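Local coordinates for binding domain (Hc) of Paraclostridial Mosquitocidal Protein 1 (Paraclostridium bifermentans, PDB 6HOX) that forms the receptor-binding part of a botulinum-like neurotoxin that targets Anopheles mosquitoes, and probably directs the toxin to host nerve cells, at residues Thr90-Ile95 against Asn225-Ala230; His168-Val173 against Ser234-Leu239; Phe83-Asp88 against Asn174-Cys179; Val75-Ser80 against Ser203-Lys208. All blocks are in the same frame, centred on the assembly; numbering follows the deposited sequence.

Contact 1: residues Thr90-Ile95 against Asn225-Ala230; sequences TISFWI and NIYQRA
T90 and Y227 form an antiparallel hydrogen-bonded pair between strands 89-96 and 218-227. Y227 N gives its hydrogen to T90 O at 2.8 Å, and T90 N returns a bond to Y227 O. S92 and N225 make the second such pair, with N225 N to S92 O at 2.8 Å. I91 and I226 form the non-hydrogen-bonded pair between them. Their CG1 atoms stand 4.4 Å apart on the face that also carries F93.

The tight part lies on the other face, round T90 and Y227. The T90 hydroxyl is anti to its own carbonyl carbon (chi1 -61°), which sets it beside the backbone N and within 2.7 Å of R229 O. It donates there in the carbonyl plane, on a lone pair. L231 N is a second partner of the same hydroxyl. The Y227 ring crosses the T90 side chain at a slant. Further along, S92 OG meets the ring at its edge, 3.5 Å from CE1.

The loose side begins where the second strand ends. Q228 is exposed and takes no part. R229 CB points away, and its guanidinium group pairs with E235. Its carbonyl is what T90 uses.

This is the pairing of two neighbouring interior strands of the jelly-roll sheet in the lectin-like N-terminal subdomain. The four backbone bonds fix the register. The threonine hydroxyl, a donor to R229 O and partner of L231 N, carries that hold past the last strand pair into the turn toward helix 233-241.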
loop_
_atom_site.group_PDB
_atom_site.type_symbol
_atom_site.label_atom_id
_atom_site.label_comp_id
_atom_site.label_asym_id
_atom_site.label_seq_id
_atom_site.Cartn_x
_atom_site.Cartn_y
_atom_site.Cartn_z
ATOM N N THR A 90 -2.040 -0.976 22.876
ATOM C CA THR A 90 -2.090 -0.661 21.471
ATOM C C THR A 90 -1.733 -1.916 20.665
ATOM O O THR A 90 -0.832 -2.681 21.044
ATOM C CB THR A 90 -1.154 0.507 21.136
ATOM O OG1 THR A 90 -1.625 1.617 21.902
ATOM C CG2 THR A 90 -1.133 0.858 19.662
ATOM N N ILE A 91 -2.505 -2.133 19.598
ATOM C CA ILE A 91 -2.230 -3.092 18.575
ATOM C C ILE A 91 -1.937 -2.308 17.286
ATOM O O ILE A 91 -2.727 -1.448 16.903
ATOM C CB ILE A 91 -3.412 -4.072 18.415
ATOM C CG1 ILE A 91 -3.545 -4.996 19.630
ATOM C CG2 ILE A 91 -3.289 -4.875 17.122
ATOM C CD1 ILE A 91 -4.773 -5.887 19.614
ATOM N N SER A 92 -0.817 -2.625 16.628
ATOM C CA SER A 92 -0.492 -2.098 15.285
ATOM C C SER A 92 -0.042 -3.236 14.361
ATOM O O SER A 92 0.427 -4.277 14.811
ATOM C CB SER A 92 0.519 -0.974 15.335
ATOM O OG SER A 92 1.823 -1.408 15.700
ATOM N N PHE A 93 -0.246 -3.045 13.056
ATOM C CA PHE A 93 0.175 -4.031 12.068
ATOM C C PHE A 93 0.056 -3.465 10.651
ATOM O O PHE A 93 -0.821 -2.595 10.327
ATOM C CB PHE A 93 -0.654 -5.319 12.179
ATOM C CG PHE A 93 -2.150 -5.157 12.051
ATOM C CD1 PHE A 93 -2.927 -4.844 13.156
ATOM C CD2 PHE A 93 -2.786 -5.357 10.841
ATOM C CE1 PHE A 93 -4.297 -4.689 13.048
ATOM C CE2 PHE A 93 -4.161 -5.241 10.740
ATOM C CZ PHE A 93 -4.914 -4.890 11.839
ATOM N N TRP A 94 0.942 -3.990 9.796
ATOM C CA TRP A 94 0.839 -3.835 8.361
ATOM C C TRP A 94 0.004 -4.991 7.828
ATOM O O TRP A 94 0.250 -6.144 8.203
ATOM C CB TRP A 94 2.224 -3.824 7.723
ATOM C CG TRP A 94 2.940 -2.520 7.861
ATOM C CD1 TRP A 94 3.948 -2.211 8.727
ATOM C CD2 TRP A 94 2.701 -1.334 7.083
ATOM N NE1 TRP A 94 4.365 -0.923 8.531
ATOM C CE2 TRP A 94 3.626 -0.362 7.522
ATOM C CE3 TRP A 94 1.818 -1.009 6.042
ATOM C CZ2 TRP A 94 3.660 0.921 6.978
ATOM C CZ3 TRP A 94 1.874 0.254 5.489
ATOM C CH2 TRP A 94 2.785 1.201 5.952
ATOM N N ILE A 95 -0.950 -4.667 6.953
ATOM C CA ILE A 95 -1.804 -5.642 6.325
ATOM C C ILE A 95 -1.900 -5.345 4.828
ATOM O O ILE A 95 -1.952 -4.184 4.398
ATOM C CB ILE A 95 -3.193 -5.685 6.993
ATOM C CG1 ILE A 95 -3.893 -7.013 6.689
ATOM C CG2 ILE A 95 -4.046 -4.486 6.614
ATOM C CD1 ILE A 95 -5.225 -7.183 7.405
ATOM N N ASN A 225 2.257 -5.793 16.260
ATOM C CA ASN A 225 2.871 -5.340 17.458
ATOM C C ASN A 225 1.796 -5.127 18.520
ATOM O O ASN A 225 0.708 -4.656 18.200
ATOM C CB ASN A 225 3.647 -4.040 17.244
ATOM C CG ASN A 225 4.818 -4.202 16.305
ATOM O OD1 ASN A 225 5.134 -5.316 15.888
ATOM N ND2 ASN A 225 5.432 -3.082 15.949
ATOM N N ILE A 226 2.125 -5.502 19.762
ATOM C CA ILE A 226 1.342 -5.138 20.959
ATOM C C ILE A 226 2.223 -4.277 21.866
ATOM O O ILE A 226 3.380 -4.609 22.134
ATOM C CB ILE A 226 0.818 -6.378 21.709
ATOM C CG1 ILE A 226 -0.006 -7.286 20.792
ATOM C CG2 ILE A 226 0.035 -5.923 22.939
ATOM C CD1 ILE A 226 -0.286 -8.655 21.352
ATOM N N TYR A 227 1.655 -3.159 22.311
ATOM C CA TYR A 227 2.287 -2.228 23.211
ATOM C C TYR A 227 1.440 -2.174 24.479
ATOM O O TYR A 227 0.203 -2.249 24.391
ATOM C CB TYR A 227 2.375 -0.812 22.635
ATOM C CG TYR A 227 3.089 -0.689 21.316
ATOM C CD1 TYR A 227 2.454 -1.008 20.121
ATOM C CD2 TYR A 227 4.393 -0.228 21.248
ATOM C CE1 TYR A 227 3.109 -0.901 18.899
ATOM C CE2 TYR A 227 5.056 -0.102 20.038
ATOM C CZ TYR A 227 4.417 -0.454 18.863
ATOM O OH TYR A 227 5.072 -0.346 17.681
ATOM N N GLN A 228 2.116 -1.989 25.623
ATOM C CA GLN A 228 1.483 -2.036 26.944
ATOM C C GLN A 228 1.065 -0.626 27.381
ATOM O O GLN A 228 0.979 -0.347 28.565
ATOM C CB GLN A 228 2.437 -2.671 27.962
ATOM C CG GLN A 228 3.631 -1.784 28.307
ATOM C CD GLN A 228 4.682 -2.507 29.117
ATOM O OE1 GLN A 228 4.435 -3.565 29.697
ATOM N NE2 GLN A 228 5.868 -1.919 29.173
ATOM N N ARG A 229 0.781 0.245 26.411
ATOM C CA ARG A 229 0.241 1.573 26.637
ATOM C C ARG A 229 -0.678 1.909 25.457
ATOM O O ARG A 229 -0.530 1.327 24.382
ATOM C CB ARG A 229 1.404 2.572 26.741
ATOM C CG ARG A 229 1.002 3.968 27.186
ATOM C CD ARG A 229 2.206 4.814 27.558
ATOM N NE ARG A 229 3.126 4.996 26.442
ATOM C CZ ARG A 229 2.988 5.908 25.488
ATOM N NH1 ARG A 229 1.855 6.580 25.367
ATOM N NH2 ARG A 229 3.986 6.150 24.659
ATOM N N ALA A 230 -1.613 2.837 25.674
ATOM C CA ALA A 230 -2.456 3.394 24.621
ATOM C C ALA A 230 -1.739 4.597 24.013
ATOM O O ALA A 230 -1.603 5.596 24.685
ATOM C CB ALA A 230 -3.790 3.816 25.181
#

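Contact 2: residues His168-Val173 against Ser234-Leu239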
loop_
_atom_site.group_PDB
_atom_site.type_symbol
_atom_site.label_atom_id
_atom_site.label_comp_id
_atom_site.label_asym_id
_atom_site.label_seq_id
_atom_site.Cartn_x
_atom_site.Cartn_y
_atom_site.Cartn_z
ATOM N N HIS A 168 -1.349 0.418 7.087
ATOM C CA HIS A 168 -0.893 0.317 8.447
ATOM C C HIS A 168 -2.080 0.609 9.342
ATOM O O HIS A 168 -2.709 1.660 9.197
ATOM C CB HIS A 168 0.262 1.268 8.766
ATOM C CG HIS A 168 0.812 1.009 10.126
ATOM N ND1 HIS A 168 0.437 1.745 11.220
ATOM C CD2 HIS A 168 1.647 0.053 10.585
ATOM C CE1 HIS A 168 1.033 1.269 12.298
ATOM N NE2 HIS A 168 1.755 0.214 11.941
ATOM N N ILE A 169 -2.368 -0.332 10.241
ATOM C CA ILE A 169 -3.525 -0.223 11.141
ATOM C C ILE A 169 -2.999 -0.046 12.557
ATOM O O ILE A 169 -2.068 -0.774 12.955
ATOM C CB ILE A 169 -4.423 -1.468 11.051
ATOM C CG1 ILE A 169 -4.754 -1.827 9.601
ATOM C CG2 ILE A 169 -5.682 -1.279 11.890
ATOM C CD1 ILE A 169 -5.485 -0.732 8.861
ATOM N N THR A 170 -3.596 0.903 13.289
ATOM C CA THR A 170 -3.323 1.082 14.692
ATOM C C THR A 170 -4.661 1.128 15.440
ATOM O O THR A 170 -5.576 1.822 15.028
ATOM C CB THR A 170 -2.487 2.343 14.989
ATOM O OG1 THR A 170 -1.324 2.422 14.162
ATOM C CG2 THR A 170 -2.045 2.416 16.441
ATOM N N ILE A 171 -4.734 0.390 16.556
ATOM C CA ILE A 171 -5.897 0.366 17.455
ATOM C C ILE A 171 -5.367 0.644 18.871
ATOM O O ILE A 171 -4.520 -0.093 19.364
ATOM C CB ILE A 171 -6.620 -1.001 17.371
ATOM C CG1 ILE A 171 -7.139 -1.304 15.967
ATOM C CG2 ILE A 171 -7.741 -1.141 18.390
ATOM C CD1 ILE A 171 -7.336 -2.771 15.739
ATOM N N THR A 172 -5.834 1.724 19.496
ATOM C CA THR A 172 -5.422 2.084 20.834
ATOM C C THR A 172 -6.622 1.860 21.764
ATOM O O THR A 172 -7.775 2.187 21.416
ATOM C CB THR A 172 -4.847 3.510 20.875
ATOM O OG1 THR A 172 -5.885 4.456 20.622
ATOM C CG2 THR A 172 -3.737 3.735 19.869
ATOM N N VAL A 173 -6.348 1.254 22.926
ATOM C CA VAL A 173 -7.359 0.951 23.935
ATOM C C VAL A 173 -6.912 1.561 25.268
ATOM O O VAL A 173 -5.927 1.136 25.876
ATOM C CB VAL A 173 -7.595 -0.564 24.023
ATOM C CG1 VAL A 173 -8.650 -0.925 25.060
ATOM C CG2 VAL A 173 -7.965 -1.129 22.659
ATOM N N SER A 234 -0.537 11.692 18.346
ATOM C CA SER A 234 0.798 12.130 17.854
ATOM C C SER A 234 1.777 10.954 17.800
ATOM O O SER A 234 2.622 10.870 16.906
ATOM C CB SER A 234 1.372 13.237 18.692
ATOM O OG SER A 234 0.538 14.374 18.638
ATOM N N GLU A 235 1.690 10.077 18.800
ATOM C CA GLU A 235 2.529 8.896 18.860
ATOM C C GLU A 235 2.204 7.938 17.702
ATOM O O GLU A 235 3.106 7.310 17.174
ATOM C CB GLU A 235 2.372 8.221 20.223
ATOM C CG GLU A 235 3.003 9.009 21.346
ATOM C CD GLU A 235 2.735 8.471 22.743
ATOM O OE1 GLU A 235 1.601 8.025 23.004
ATOM O OE2 GLU A 235 3.655 8.517 23.566
ATOM N N VAL A 236 0.927 7.823 17.309
ATOM C CA VAL A 236 0.529 6.903 16.225
ATOM C C VAL A 236 1.094 7.427 14.893
ATOM O O VAL A 236 1.603 6.661 14.082
ATOM C CB VAL A 236 -0.999 6.707 16.164
ATOM C CG1 VAL A 236 -1.414 5.912 14.934
ATOM C CG2 VAL A 236 -1.544 6.059 17.431
ATOM N N GLU A 237 1.039 8.746 14.684
ATOM C CA GLU A 237 1.612 9.352 13.472
ATOM C C GLU A 237 3.113 9.050 13.408
ATOM O O GLU A 237 3.648 8.653 12.372
ATOM C CB GLU A 237 1.343 10.857 13.457
ATOM C CG GLU A 237 1.665 11.516 12.138
ATOM C CD GLU A 237 1.204 12.958 12.068
ATOM O OE1 GLU A 237 1.630 13.738 12.929
ATOM O OE2 GLU A 237 0.379 13.279 11.190
ATOM N N MET A 238 3.787 9.223 14.542
ATOM C CA MET A 238 5.227 8.968 14.670
ATOM C C MET A 238 5.529 7.490 14.372
ATOM O O MET A 238 6.504 7.183 13.691
ATOM C CB MET A 238 5.652 9.352 16.089
ATOM C CG MET A 238 7.072 9.047 16.474
ATOM S SD MET A 238 7.370 9.631 18.193
ATOM C CE MET A 238 6.797 11.331 18.116
ATOM N N LEU A 239 4.692 6.576 14.892
ATOM C CA LEU A 239 4.871 5.137 14.648
ATOM C C LEU A 239 4.766 4.860 13.137
ATOM O O LEU A 239 5.599 4.134 12.538
ATOM C CB LEU A 239 3.809 4.359 15.428
ATOM C CG LEU A 239 3.720 2.863 15.116
ATOM C CD1 LEU A 239 5.029 2.177 15.441
ATOM C CD2 LEU A 239 2.587 2.211 15.884
#
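Helix 233-241 lies over one face of the jelly-roll sheet and rests here on strand 167-174. The two short segments run nearly antiparallel, at 154°, with their axes 10.0 Å apart. Alternate strand residues H168, T170 and T172 point at the helix. V236 and L239, one helical turn apart, point back.

V236 is the central residue on the helix side. It meets T170 and T172 tip to tip. Its CG1 methyl is 3.6 Å from T170 OG1. Its CG2 methyl is shared between T170 CG2 at 3.8 Å and T172 CG2 at 4.0 Å. T172 presents its methyl because CG2 is anti to the carbonyl carbon, while OG1 sits between the two backbone branches (chi1 68°). V236 also touches Y182 on the neighbouring strand.

L239 comes to the H168 ring at its edge. Its CD2 lies near the ring plane, 4.0 Å from CE1, and the two side chains cross at about a right angle. The H168 imidazole also meets W94 edge-to-face and packs near the Y243 ring.

All five touching residues are buried, and the segments meet through van der Waals packing alone. The threonines put methyls and a hydroxyl under an aliphatic helix face. Burial of apolar surface, rather than polar bonding between the two segments, thus probably holds the helix down here.

Contact 3: residues Phe83-Asp88 against Asn174-Cys179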
loop_
_atom_site.group_PDB
_atom_site.type_symbol
_atom_site.label_atom_id
_atom_site.label_comp_id
_atom_site.label_asym_id
_atom_site.label_seq_id
_atom_site.Cartn_x
_atom_site.Cartn_y
_atom_site.Cartn_z
ATOM N N PHE A 83 -4.448 -8.312 28.578
ATOM C CA PHE A 83 -5.596 -7.477 28.235
ATOM C C PHE A 83 -6.537 -7.364 29.445
ATOM O O PHE A 83 -7.744 -7.243 29.269
ATOM C CB PHE A 83 -6.285 -8.048 26.990
ATOM C CG PHE A 83 -5.346 -8.267 25.831
ATOM C CD1 PHE A 83 -4.864 -7.191 25.102
ATOM C CD2 PHE A 83 -4.920 -9.541 25.485
ATOM C CE1 PHE A 83 -3.980 -7.380 24.051
ATOM C CE2 PHE A 83 -4.038 -9.729 24.431
ATOM C CZ PHE A 83 -3.568 -8.650 23.719
ATOM N N SER A 84 -5.966 -7.368 30.659
ATOM C CA SER A 84 -6.717 -7.225 31.922
ATOM C C SER A 84 -7.336 -5.824 31.990
ATOM O O SER A 84 -6.872 -4.908 31.304
ATOM C CB SER A 84 -5.836 -7.479 33.119
ATOM O OG SER A 84 -5.021 -6.345 33.399
ATOM N N TYR A 85 -8.359 -5.663 32.841
ATOM C CA TYR A 85 -9.150 -4.428 32.891
ATOM C C TYR A 85 -8.274 -3.207 33.212
ATOM O O TYR A 85 -8.577 -2.103 32.750
ATOM C CB TYR A 85 -10.291 -4.504 33.909
ATOM C CG TYR A 85 -11.169 -3.278 33.887
ATOM C CD1 TYR A 85 -11.795 -2.887 32.714
ATOM C CD2 TYR A 85 -11.339 -2.479 35.008
ATOM C CE1 TYR A 85 -12.584 -1.751 32.654
ATOM C CE2 TYR A 85 -12.130 -1.339 34.967
ATOM C CZ TYR A 85 -12.754 -0.972 33.785
ATOM O OH TYR A 85 -13.536 0.146 33.707
ATOM N N PHE A 86 -7.207 -3.403 33.997
ATOM C CA PHE A 86 -6.339 -2.306 34.441
ATOM C C PHE A 86 -5.081 -2.220 33.558
ATOM O O PHE A 86 -3.985 -1.974 34.067
ATOM C CB PHE A 86 -5.989 -2.479 35.923
ATOM N N SER A 87 -5.236 -2.402 32.240
ATOM C CA SER A 87 -4.109 -2.273 31.320
ATOM C C SER A 87 -4.573 -1.672 29.985
ATOM O O SER A 87 -5.340 -2.294 29.235
ATOM C CB SER A 87 -3.403 -3.588 31.127
ATOM O OG SER A 87 -4.305 -4.578 30.663
ATOM N N ASP A 88 -4.105 -0.448 29.718
ATOM C CA ASP A 88 -4.185 0.180 28.390
ATOM C C ASP A 88 -3.329 -0.638 27.409
ATOM O O ASP A 88 -2.355 -1.262 27.805
ATOM C CB ASP A 88 -3.707 1.634 28.431
ATOM C CG ASP A 88 -4.492 2.528 29.377
ATOM O OD1 ASP A 88 -5.646 2.171 29.723
ATOM O OD2 ASP A 88 -3.939 3.577 29.772
ATOM N N ASN A 174 -7.615 2.627 25.652
ATOM C CA ASN A 174 -7.565 3.218 26.961
ATOM C C ASN A 174 -8.819 2.748 27.688
ATOM O O ASN A 174 -9.897 3.331 27.479
ATOM C CB ASN A 174 -7.489 4.741 26.886
ATOM C CG ASN A 174 -7.456 5.411 28.244
ATOM O OD1 ASN A 174 -7.207 6.609 28.328
ATOM N ND2 ASN A 174 -7.707 4.661 29.306
ATOM N N GLN A 175 -8.675 1.659 28.457
ATOM C CA GLN A 175 -9.803 1.015 29.140
ATOM C C GLN A 175 -10.423 2.061 30.077
ATOM O O GLN A 175 -9.714 2.873 30.660
ATOM C CB GLN A 175 -9.372 -0.311 29.790
ATOM C CG GLN A 175 -9.029 -1.386 28.754
ATOM C CD GLN A 175 -9.003 -2.831 29.208
ATOM O OE1 GLN A 175 -7.943 -3.456 29.294
ATOM N NE2 GLN A 175 -10.176 -3.407 29.421
ATOM N N LEU A 176 -11.759 2.115 30.097
ATOM C CA LEU A 176 -12.525 3.093 30.878
ATOM C C LEU A 176 -12.719 4.402 30.096
ATOM O O LEU A 176 -13.581 5.204 30.468
ATOM C CB LEU A 176 -11.821 3.345 32.220
ATOM C CG LEU A 176 -12.558 4.243 33.215
ATOM C CD1 LEU A 176 -13.987 3.766 33.449
ATOM C CD2 LEU A 176 -11.795 4.323 34.532
ATOM N N LYS A 177 -11.954 4.637 29.019
ATOM C CA LYS A 177 -12.141 5.856 28.222
ATOM C C LYS A 177 -12.585 5.511 26.794
ATOM O O LYS A 177 -13.776 5.510 26.505
ATOM C CB LYS A 177 -10.883 6.728 28.229
ATOM C CG LYS A 177 -10.766 7.651 29.428
ATOM C CD LYS A 177 -9.927 8.883 29.168
ATOM C CE LYS A 177 -9.692 9.697 30.427
ATOM N NZ LYS A 177 -8.817 10.866 30.163
ATOM N N ASP A 178 -11.631 5.278 25.885
ATOM C CA ASP A 178 -11.986 5.117 24.491
ATOM C C ASP A 178 -11.069 4.106 23.806
ATOM O O ASP A 178 -9.947 3.826 24.237
ATOM C CB ASP A 178 -11.967 6.444 23.734
ATOM C CG ASP A 178 -10.665 7.213 23.876
ATOM O OD1 ASP A 178 -9.829 6.828 24.731
ATOM O OD2 ASP A 178 -10.499 8.194 23.131
ATOM N N CYS A 179 -11.631 3.562 22.732
ATOM C CA CYS A 179 -10.976 2.761 21.762
ATOM C C CYS A 179 -10.866 3.577 20.467
ATOM O O CYS A 179 -11.875 4.141 20.051
ATOM C CB CYS A 179 -11.834 1.540 21.495
ATOM S SG CYS A 179 -10.999 0.449 20.351
HETATM O O HOH W 1 -6.567 4.102 31.629
#
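Q175 reaches into the turn S84-S87, and Y85 lies across it. The two side chains run obliquely, with the tyrosine ring and the glutamine amide nearly perpendicular, 88° apart. The Q175 chain is extended beyond CG. That carries its amide carbon CD to 3.6 Å from S84 O. Its CB packs 3.6 Å from Y85 O on the way in. The carbonyls of S84, Y85 and S87 lie close to the buried glutamine.

Y85 has CG anti to the backbone N (chi1 -176°), which carries the ring obliquely across Q175 toward L176. Its hydroxyl ends 3.7 Å from L176 CD1. The Y85 side chain also touches R197.

The receiving loop is a type I beta turn. S87 OG donates to S84 O at 2.7 Å and closes it from within; S87 OG also has a weak bond to N82. On the other side, N174 faces both K177 and D178 in a classic beta bulge, within the tight connection of strands 167-174 and 178-183.

D88 and N174 lie side by side and point the same way, with carboxylate and amide planes 57° apart. One water joins them. It donates to D88 OD1 at 2.9 Å and accepts a weak bond from N174 ND2. The same D88 OD1 takes a weak bond from Q175 N at 3.3 Å. Solvent can reach this part, since D88 and N174 are both partly exposed.

Contact 4: residues Val75-Ser80 against Ser203-Lys208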
loop_
_atom_site.group_PDB
_atom_site.type_symbol
_atom_site.label_atom_id
_atom_site.label_comp_id
_atom_site.label_asym_id
_atom_site.label_seq_id
_atom_site.Cartn_x
_atom_site.Cartn_y
_atom_site.Cartn_z
ATOM N N VAL A 75 -0.368 -18.031 19.564
ATOM C CA VAL A 75 0.474 -17.382 20.522
ATOM C C VAL A 75 -0.204 -17.525 21.880
ATOM O O VAL A 75 -1.291 -16.977 22.089
ATOM C CB VAL A 75 0.682 -15.907 20.150
ATOM C CG1 VAL A 75 1.672 -15.231 21.087
ATOM C CG2 VAL A 75 1.102 -15.756 18.688
ATOM N N GLN A 76 0.432 -18.286 22.778
ATOM C CA GLN A 76 0.031 -18.353 24.171
ATOM C C GLN A 76 0.330 -16.989 24.795
ATOM O O GLN A 76 1.392 -16.425 24.571
ATOM C CB GLN A 76 0.777 -19.463 24.927
ATOM C CG GLN A 76 0.485 -20.874 24.437
ATOM C CD GLN A 76 -0.989 -21.185 24.335
ATOM O OE1 GLN A 76 -1.761 -20.994 25.281
ATOM N NE2 GLN A 76 -1.393 -21.666 23.168
ATOM N N LYS A 77 -0.627 -16.449 25.546
ATOM C CA LYS A 77 -0.411 -15.167 26.205
ATOM C C LYS A 77 0.430 -15.435 27.455
ATOM O O LYS A 77 0.518 -16.571 27.912
ATOM C CB LYS A 77 -1.741 -14.469 26.519
ATOM C CG LYS A 77 -2.603 -14.164 25.295
ATOM C CD LYS A 77 -3.802 -13.290 25.563
ATOM C CE LYS A 77 -4.740 -13.905 26.571
ATOM N NZ LYS A 77 -6.041 -13.203 26.597
ATOM N N ASN A 78 1.057 -14.369 27.957
ATOM C CA ASN A 78 1.833 -14.351 29.198
ATOM C C ASN A 78 1.482 -13.048 29.929
ATOM O O ASN A 78 0.498 -12.388 29.569
ATOM C CB ASN A 78 3.328 -14.514 28.908
ATOM C CG ASN A 78 3.805 -13.589 27.809
ATOM O OD1 ASN A 78 3.760 -12.368 27.952
ATOM N ND2 ASN A 78 4.246 -14.160 26.701
ATOM N N GLU A 79 2.274 -12.677 30.941
ATOM C CA GLU A 79 1.948 -11.538 31.795
ATOM C C GLU A 79 2.094 -10.225 31.021
ATOM O O GLU A 79 1.311 -9.300 31.213
ATOM C CB GLU A 79 2.853 -11.508 33.023
ATOM C CG GLU A 79 2.645 -12.687 33.948
ATOM C CD GLU A 79 3.071 -12.423 35.379
ATOM O OE1 GLU A 79 3.703 -11.366 35.621
ATOM O OE2 GLU A 79 2.763 -13.265 36.253
ATOM N N SER A 80 3.120 -10.153 30.170
ATOM C CA SER A 80 3.399 -8.959 29.380
ATOM C C SER A 80 2.313 -8.774 28.310
ATOM O O SER A 80 1.832 -7.662 28.115
ATOM C CB SER A 80 4.782 -9.012 28.789
ATOM O OG SER A 80 4.957 -10.191 28.019
ATOM N N SER A 203 -7.321 -17.700 26.727
ATOM C CA SER A 203 -7.190 -18.343 25.421
ATOM C C SER A 203 -5.960 -17.785 24.690
ATOM O O SER A 203 -5.477 -16.705 25.014
ATOM C CB SER A 203 -8.454 -18.178 24.626
ATOM O OG SER A 203 -9.511 -18.960 25.160
ATOM N N PRO A 204 -5.365 -18.498 23.703
ATOM C CA PRO A 204 -4.278 -17.915 22.913
ATOM C C PRO A 204 -4.788 -16.869 21.907
ATOM O O PRO A 204 -5.985 -16.792 21.668
ATOM C CB PRO A 204 -3.657 -19.139 22.237
ATOM C CG PRO A 204 -4.814 -20.102 22.100
ATOM C CD PRO A 204 -5.635 -19.896 23.354
ATOM N N ILE A 205 -3.876 -16.053 21.372
ATOM C CA ILE A 205 -4.131 -15.229 20.170
ATOM C C ILE A 205 -3.917 -16.117 18.935
ATOM O O ILE A 205 -2.845 -16.722 18.798
ATOM C CB ILE A 205 -3.202 -13.999 20.133
ATOM C CG1 ILE A 205 -3.234 -13.199 21.440
ATOM C CG2 ILE A 205 -3.518 -13.122 18.926
ATOM C CD1 ILE A 205 -2.111 -12.204 21.582
ATOM N N ILE A 206 -4.935 -16.216 18.070
ATOM C CA ILE A 206 -4.881 -17.085 16.886
ATOM C C ILE A 206 -4.872 -16.189 15.650
ATOM O O ILE A 206 -5.834 -15.431 15.441
ATOM C CB ILE A 206 -6.069 -18.071 16.800
ATOM C CG1 ILE A 206 -6.290 -18.852 18.094
ATOM C CG2 ILE A 206 -5.886 -19.003 15.617
ATOM C CD1 ILE A 206 -5.206 -19.852 18.375
ATOM N N PHE A 207 -3.793 -16.289 14.864
ATOM C CA PHE A 207 -3.672 -15.617 13.573
ATOM C C PHE A 207 -4.079 -16.619 12.501
ATOM O O PHE A 207 -3.354 -17.587 12.251
ATOM C CB PHE A 207 -2.243 -15.133 13.344
ATOM C CG PHE A 207 -1.745 -14.116 14.335
ATOM C CD1 PHE A 207 -1.332 -14.499 15.601
ATOM C CD2 PHE A 207 -1.681 -12.772 14.002
ATOM C CE1 PHE A 207 -0.885 -13.562 16.512
ATOM C CE2 PHE A 207 -1.260 -11.833 14.928
ATOM C CZ PHE A 207 -0.859 -12.233 16.181
ATOM N N LYS A 208 -5.246 -16.398 11.890
ATOM C CA LYS A 208 -5.853 -17.366 10.983
ATOM C C LYS A 208 -7.118 -16.784 10.365
ATOM O O LYS A 208 -7.931 -16.192 11.090
ATOM C CB LYS A 208 -6.271 -18.623 11.747
ATOM C CG LYS A 208 -6.732 -19.783 10.885
ATOM C CD LYS A 208 -7.227 -20.950 11.707
ATOM C CE LYS A 208 -7.481 -22.185 10.866
ATOM N NZ LYS A 208 -8.589 -21.980 9.903
HETATM O O HOH W 2 -2.892 -18.119 25.882
#
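V75 and I205 are joined by two backbone hydrogen bonds. V75 N gives to I205 O at 2.9 Å, and I205 N gives to V75 O at 2.8 Å. Both make this one antiparallel hydrogen-bonded pair. Next to it Q76 and P204 still lie close, their CA atoms 4.5 Å apart, though they form no further bridge.

Apolar packing takes the inner face. V75 CG2 approaches the F207 ring at its edge, 3.7 Å from CE1, and the two side chains cross at a slant. F207 in turn meets F224 edge-to-face. K77 passes I205 at about a right angle, its CG 4.0 Å from I205 CG1. The pair belongs to a small three-stranded antiparallel sheet, with strand 73-75 in the middle and 46-48 and 205-207 outside. I205 and F207 also touch strand 218-227, so the small sheet is packed on the main one of the jelly roll.

Polar links lie on the outer side. A water accepts from K77 N at 2.8 Å. It donates to Q76 OE1 and, weakly, to S203 O. The Q76 chain bends at CB-CG (chi2 -51°), which brings its amide alongside P204, pointing the same way. Q76 NE2 is 3.5 Å from P204 CB. K77 lays its CE methylene 3.3 Å from S203 O, while its ammonium group bonds to N117 and N201. S203 OG is held by D119.

In the fold
All four contacts lie in or beside the lectin-like sheet, and contact 2 brings in helix 233-241. Along the chain come 75-80, 83-88, 90-95, 168-173, 174-179, 203-208, 225-230 and 234-239. Contact 3 thus lies between the two halves of contact 4, and all other pairs of contacts interleave. Contacts 1 and 2 are closest, with centres about 8 Å apart, and use neighbouring strands of one sheet, 89-96 and 167-174. Contact 3 reaches the same sheet, its centre about 14 Å from that of contact 1. F83 and I226 link contacts 1, 3 and 4. Contacts 2 and 4 do not touch, their nearest atoms about 11 Å apart. Distant chain parts are thus woven into one jelly-roll subdomain.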